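Local coordinates for protein neutral ceramidase (Pseudomonas aeruginosa, PDB 2ZWS) that hydrolyses the amide bond of ceramides to release sphingosine and a free fatty acid, and also runs the reverse synthesis, as a zinc-containing secreted enzyme, at residues W602-G607 with F639-T644; D538-A543 with Y613-Y618. One frame throughout, in Å; residues are numbered along the deposited sequence. Where two conformers were deposited one is given.

Contact 1: W602-G607 with F639-T644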
loop_
_atom_site.group_PDB
_atom_site.type_symbol
_atom_site.label_atom_id
_atom_site.label_comp_id
_atom_site.label_asym_id
_atom_site.label_seq_id
_atom_site.Cartn_x
_atom_site.Cartn_y
_atom_site.Cartn_z
ATOM N N TRP A 602 12.040 -3.603 -22.608
ATOM C CA TRP A 602 13.193 -3.345 -21.747
ATOM C C TRP A 602 13.823 -2.037 -22.190
ATOM O O TRP A 602 14.304 -1.919 -23.324
ATOM C CB TRP A 602 14.198 -4.484 -21.875
ATOM C CG TRP A 602 15.434 -4.349 -20.992
ATOM C CD1 TRP A 602 15.481 -3.852 -19.717
ATOM C CD2 TRP A 602 16.783 -4.757 -21.322
ATOM N NE1 TRP A 602 16.789 -3.930 -19.230
ATOM C CE2 TRP A 602 17.595 -4.465 -20.193
ATOM C CE3 TRP A 602 17.385 -5.328 -22.463
ATOM C CZ2 TRP A 602 18.982 -4.732 -20.158
ATOM C CZ3 TRP A 602 18.782 -5.612 -22.418
ATOM C CH2 TRP A 602 19.549 -5.309 -21.271
ATOM N N SER A 603 13.828 -1.052 -21.302
ATOM C CA SER A 603 14.555 0.180 -21.555
ATOM C C SER A 603 15.962 -0.004 -21.005
ATOM O O SER A 603 16.143 -0.123 -19.795
ATOM C CB SER A 603 13.829 1.344 -20.895
ATOM O OG SER A 603 12.532 1.494 -21.471
ATOM N N ILE A 604 16.953 -0.053 -21.901
ATOM C CA ILE A 604 18.322 -0.449 -21.533
ATOM C C ILE A 604 18.987 0.694 -20.773
ATOM O O ILE A 604 19.215 1.759 -21.351
ATOM C CB ILE A 604 19.162 -0.806 -22.802
ATOM C CG1 ILE A 604 18.496 -1.922 -23.609
ATOM C CG2 ILE A 604 20.575 -1.213 -22.408
ATOM C CD1 ILE A 604 18.877 -1.920 -25.073
ATOM N N PRO A 605 19.249 0.493 -19.458
ATOM C CA PRO A 605 19.746 1.599 -18.630
ATOM C C PRO A 605 21.252 1.835 -18.747
ATOM O O PRO A 605 21.976 0.931 -19.143
ATOM C CB PRO A 605 19.404 1.130 -17.214
ATOM C CG PRO A 605 19.599 -0.340 -17.275
ATOM C CD PRO A 605 19.054 -0.737 -18.662
ATOM N N PRO A 606 21.725 3.037 -18.367
ATOM C CA PRO A 606 23.171 3.290 -18.266
ATOM C C PRO A 606 23.833 2.233 -17.409
ATOM O O PRO A 606 23.277 1.824 -16.382
ATOM C CB PRO A 606 23.238 4.645 -17.566
ATOM C CG PRO A 606 21.961 5.325 -17.953
ATOM C CD PRO A 606 20.926 4.237 -18.036
ATOM N N GLY A 607 24.995 1.762 -17.845
ATOM C CA GLY A 607 25.724 0.760 -17.094
ATOM C C GLY A 607 25.516 -0.678 -17.501
ATOM O O GLY A 607 26.132 -1.567 -16.914
ATOM N N PHE A 639 19.840 -10.484 -29.332
ATOM C CA PHE A 639 20.148 -9.161 -29.878
ATOM C C PHE A 639 21.402 -8.646 -29.187
ATOM O O PHE A 639 21.768 -9.153 -28.117
ATOM C CB PHE A 639 18.968 -8.181 -29.708
ATOM C CG PHE A 639 18.532 -7.980 -28.272
ATOM C CD1 PHE A 639 17.608 -8.835 -27.698
ATOM C CD2 PHE A 639 19.050 -6.936 -27.509
ATOM C CE1 PHE A 639 17.209 -8.673 -26.379
ATOM C CE2 PHE A 639 18.642 -6.758 -26.170
ATOM C CZ PHE A 639 17.720 -7.614 -25.620
ATOM N N GLU A 640 22.060 -7.663 -29.798
ATOM C CA GLU A 640 23.302 -7.123 -29.260
ATOM C C GLU A 640 23.086 -5.751 -28.662
ATOM O O GLU A 640 22.451 -4.888 -29.273
ATOM C CB GLU A 640 24.372 -7.029 -30.349
ATOM C CG GLU A 640 25.763 -6.702 -29.785
ATOM C CD GLU A 640 26.871 -6.787 -30.822
ATOM O OE1 GLU A 640 26.622 -7.243 -31.961
ATOM O OE2 GLU A 640 28.005 -6.389 -30.482
ATOM N N VAL A 641 23.632 -5.541 -27.470
ATOM C CA VAL A 641 23.734 -4.193 -26.942
ATOM C C VAL A 641 25.147 -3.699 -27.237
ATOM O O VAL A 641 26.134 -4.336 -26.836
ATOM C CB VAL A 641 23.420 -4.110 -25.435
ATOM C CG1 VAL A 641 23.629 -2.688 -24.936
ATOM C CG2 VAL A 641 21.973 -4.569 -25.159
ATOM N N LEU A 642 25.219 -2.589 -27.972
ATOM C CA LEU A 642 26.486 -1.960 -28.365
ATOM C C LEU A 642 26.865 -0.873 -27.356
ATOM O O LEU A 642 25.998 -0.335 -26.669
ATOM C CB LEU A 642 26.353 -1.328 -29.758
ATOM C CG LEU A 642 25.770 -2.153 -30.907
ATOM C CD1 LEU A 642 25.552 -1.289 -32.144
ATOM C CD2 LEU A 642 26.667 -3.328 -31.230
ATOM N N GLY A 643 28.152 -0.544 -27.253
ATOM C CA GLY A 643 28.542 0.577 -26.402
ATOM C C GLY A 643 30.016 0.758 -26.101
ATOM O O GLY A 643 30.782 1.233 -26.943
ATOM N N THR A 644 30.410 0.392 -24.886
ATOM C CA THR A 644 31.769 0.642 -24.418
ATOM C C THR A 644 32.285 -0.477 -23.528
ATOM O O THR A 644 32.493 -1.606 -23.977
ATOM C CB THR A 644 31.848 1.944 -23.601
ATOM O OG1 THR A 644 30.921 1.872 -22.510
ATOM C CG2 THR A 644 31.529 3.162 -24.468
#
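W602 pushes the six-membered half of its indole against F639. CE3 of W602 lies 3.9 Å from CZ of F639, and CZ3 of W602 comes just as near CZ and CE2 of F639. Each ring meets the other at its edge, near the plane, so this is a rim-to-rim contact of two aromatics set at a slant rather than a stack. With CG of W602 anti to the backbone N (chi1 -178°), the CE3-CZ3 side of the indole is brought to the F639 edge. CZ3 of W602 also grazes V641, 4.3 Å from CG2. Two residues on, past S603, I604 closes on that same methyl: I604 CD1 and V641 CG2 meet tip to tip at 4.1 Å. I604 also lays CG1 over one face of the indole, toward its rim, so W602 and I604 present one joined apolar surface. All four touching side chains are buried. W602 also meets the ring of Y613, while F639 meets that of Y534. The contact thus links the end of strand 595-603 to strand 629-642 in the opposing sheet of the C-terminal beta-sandwich; strand 539-545 is the hydrogen-bonded neighbour of 595-603, and 611-622 that of 629-642.

Contact 2: D538-A543 with Y613-Y618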
loop_
_atom_site.group_PDB
_atom_site.type_symbol
_atom_site.label_atom_id
_atom_site.label_comp_id
_atom_site.label_asym_id
_atom_site.label_seq_id
_atom_site.Cartn_x
_atom_site.Cartn_y
_atom_site.Cartn_z
ATOM N N ASP A 538 18.045 2.870 -25.475
ATOM C CA ASP A 538 17.010 2.370 -26.372
ATOM C C ASP A 538 16.038 1.467 -25.638
ATOM O O ASP A 538 16.412 0.774 -24.677
ATOM C CB ASP A 538 17.626 1.575 -27.531
ATOM C CG ASP A 538 18.358 2.456 -28.553
ATOM O OD1 ASP A 538 19.068 1.876 -29.402
ATOM O OD2 ASP A 538 18.225 3.705 -28.533
ATOM N N LYS A 539 14.801 1.423 -26.137
ATOM C CA LYS A 539 13.809 0.480 -25.633
ATOM C C LYS A 539 13.650 -0.715 -26.579
ATOM O O LYS A 539 13.374 -0.533 -27.768
ATOM C CB LYS A 539 12.472 1.191 -25.465
ATOM C CG LYS A 539 11.391 0.394 -24.743
ATOM C CD LYS A 539 10.098 1.225 -24.788
ATOM C CE LYS A 539 9.170 0.885 -23.626
ATOM N NZ LYS A 539 7.809 1.471 -23.845
ATOM N N VAL A 540 13.842 -1.920 -26.042
ATOM C CA VAL A 540 13.617 -3.186 -26.765
ATOM C C VAL A 540 12.153 -3.604 -26.539
ATOM O O VAL A 540 11.710 -3.671 -25.388
ATOM C CB VAL A 540 14.551 -4.313 -26.231
ATOM C CG1 VAL A 540 14.335 -5.648 -26.985
ATOM C CG2 VAL A 540 16.009 -3.887 -26.312
ATOM N N THR A 541 11.409 -3.857 -27.620
ATOM C CA THR A 541 10.031 -4.362 -27.489
ATOM C C THR A 541 9.873 -5.653 -28.282
ATOM O O THR A 541 10.210 -5.737 -29.478
ATOM C CB THR A 541 8.921 -3.314 -27.865
ATOM O OG1 THR A 541 7.606 -3.829 -27.562
ATOM C CG2 THR A 541 8.969 -2.969 -29.315
ATOM N N VAL A 542 9.391 -6.669 -27.579
ATOM C CA VAL A 542 9.125 -7.970 -28.172
ATOM C C VAL A 542 7.729 -8.445 -27.767
ATOM O O VAL A 542 7.082 -7.831 -26.907
ATOM C CB VAL A 542 10.178 -9.022 -27.739
ATOM C CG1 VAL A 542 11.604 -8.577 -28.131
ATOM C CG2 VAL A 542 10.072 -9.330 -26.229
ATOM N N ALA A 543 7.264 -9.546 -28.364
ATOM C CA ALA A 543 5.903 -9.998 -28.058
ATOM C C ALA A 543 5.765 -11.474 -28.330
ATOM O O ALA A 543 6.391 -11.979 -29.276
ATOM C CB ALA A 543 4.856 -9.218 -28.860
ATOM N N TYR A 613 22.033 -10.550 -25.653
ATOM C CA TYR A 613 20.930 -10.726 -24.724
ATOM C C TYR A 613 19.750 -11.373 -25.434
ATOM O O TYR A 613 19.649 -11.314 -26.663
ATOM C CB TYR A 613 20.479 -9.355 -24.207
ATOM C CG TYR A 613 21.489 -8.643 -23.333
ATOM C CD1 TYR A 613 21.377 -8.699 -21.943
ATOM C CD2 TYR A 613 22.541 -7.897 -23.889
ATOM C CE1 TYR A 613 22.284 -8.053 -21.120
ATOM C CE2 TYR A 613 23.473 -7.247 -23.067
ATOM C CZ TYR A 613 23.331 -7.332 -21.677
ATOM O OH TYR A 613 24.225 -6.695 -20.839
ATOM N N TYR A 614 18.843 -11.973 -24.673
ATOM C CA TYR A 614 17.544 -12.320 -25.232
ATOM C C TYR A 614 16.467 -12.164 -24.172
ATOM O O TYR A 614 16.777 -11.950 -23.004
ATOM C CB TYR A 614 17.545 -13.729 -25.827
ATOM C CG TYR A 614 17.726 -14.873 -24.849
ATOM C CD1 TYR A 614 19.004 -15.384 -24.559
ATOM C CD2 TYR A 614 16.627 -15.485 -24.257
ATOM C CE1 TYR A 614 19.162 -16.453 -23.679
ATOM C CE2 TYR A 614 16.778 -16.560 -23.402
ATOM C CZ TYR A 614 18.049 -17.034 -23.109
ATOM O OH TYR A 614 18.182 -18.100 -22.255
ATOM N N ILE A 615 15.209 -12.259 -24.575
ATOM C CA ILE A 615 14.106 -12.119 -23.626
ATOM C C ILE A 615 13.306 -13.424 -23.575
ATOM O O ILE A 615 12.963 -13.996 -24.614
ATOM C CB ILE A 615 13.220 -10.885 -23.980
ATOM C CG1 ILE A 615 14.005 -9.582 -23.735
ATOM C CG2 ILE A 615 11.897 -10.893 -23.182
ATOM C CD1 ILE A 615 13.347 -8.320 -24.268
ATOM N N ARG A 616 13.062 -13.916 -22.363
ATOM C CA ARG A 616 12.239 -15.089 -22.140
ATOM C C ARG A 616 10.890 -14.694 -21.522
ATOM O O ARG A 616 10.827 -13.839 -20.611
ATOM C CB ARG A 616 12.980 -16.080 -21.238
ATOM C CG ARG A 616 12.297 -17.396 -21.031
ATOM C CD ARG A 616 13.267 -18.436 -20.492
ATOM N NE ARG A 616 12.565 -19.684 -20.207
ATOM C CZ ARG A 616 13.151 -20.791 -19.769
ATOM N NH1 ARG A 616 12.424 -21.873 -19.534
ATOM N NH2 ARG A 616 14.460 -20.799 -19.547
ATOM N N HIS A 617 9.825 -15.330 -21.998
ATOM C CA HIS A 617 8.491 -15.143 -21.455
ATOM C C HIS A 617 7.994 -16.417 -20.779
ATOM O O HIS A 617 8.188 -17.512 -21.296
ATOM C CB HIS A 617 7.507 -14.711 -22.559
ATOM C CG HIS A 617 6.066 -14.759 -22.157
ATOM N ND1 HIS A 617 5.568 -14.086 -21.054
ATOM C CD2 HIS A 617 4.999 -15.342 -22.758
ATOM C CE1 HIS A 617 4.264 -14.294 -20.975
ATOM N NE2 HIS A 617 3.900 -15.062 -21.988
ATOM N N TYR A 618 7.386 -16.259 -19.607
ATOM C CA TYR A 618 6.700 -17.344 -18.902
ATOM C C TYR A 618 5.247 -16.942 -18.703
ATOM O O TYR A 618 4.990 -15.813 -18.281
ATOM C CB TYR A 618 7.318 -17.552 -17.519
ATOM C CG TYR A 618 8.783 -17.860 -17.471
ATOM C CD1 TYR A 618 9.212 -19.176 -17.326
ATOM C CD2 TYR A 618 9.748 -16.858 -17.525
ATOM C CE1 TYR A 618 10.560 -19.480 -17.243
ATOM C CE2 TYR A 618 11.103 -17.145 -17.445
ATOM C CZ TYR A 618 11.498 -18.473 -17.313
ATOM O OH TYR A 618 12.841 -18.801 -17.218
#
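I615 sets its branched side chain against two valines of the facing strand, V540 and V542. CD1 of I615 lies 3.9 Å from CG1 of V540 and equally far from CG2 of V542, touching both valines at once. The shorter branch adds a second touch on V542, with CG2 of I615 3.9 Å from CG2 of that valine. The two encounters differ in direction: the V540 and I615 side chains run alongside one another, pointing opposite ways, whereas V542 meets I615 at a slant. At V542 the touching methyl, CG2, sits between the backbone N and the carbonyl carbon (chi1 of the residue -58°), a placement that turns it toward both CG2 and CD1 of I615. In I615 the chain beyond CB is extended (chi2 170°), and that stretch helps bring CD1 up to V540. The contact is entirely aliphatic, and all three residues are buried.

V540 and V542 are two apart on an extended strand, so both point inward, while T541 between them points away. That alternation fits the interior of a beta-sandwich: strand 539-545 belongs to one sheet, strand 611-622 to the other, and the closest CA pair, V542 and I615, is 7.9 Å apart. The arrangement is consistent with the immunoglobulin-like E-set sandwiches to which this C-terminal part is probably related.

Backbone hydrogen bonds to strand 595-603, from V540 to W602 and from V542 to I600, hold the two valines in their sheet, and P530 packs against the V542 side chain. On the facing sheet, the backbone N of I615 is hydrogen-bonded to OG1 of T636 on strand 629-642. The magnesium ion lies about 11 Å from the side chain of I615, with the side chain of its ligand T584 about 7 Å from that of I615.

The centres of contacts 1 and 2 are 12 Å apart, and both bridge the same two sheets of the C-terminal domain. Their segments alternate along the chain: 538-543, 602-607, 613-618, then 639-644. Strands 539-545 and 595-603 are antiparallel neighbours in one sheet, where W602 O lies 2.8 Å from V540 N, a probable hydrogen bond. Strands 611-622 and 629-642 pair likewise in the other, with F639 N 2.8 Å from Y613 O. Within that second sheet V641 CG2 packs on Y613 CD2, while across the sheets F639 touches V540, so the two contacts are continuous. Segment 639-644 falls in the C-terminal region required for correct folding and localization, consistent with its strand completing this core.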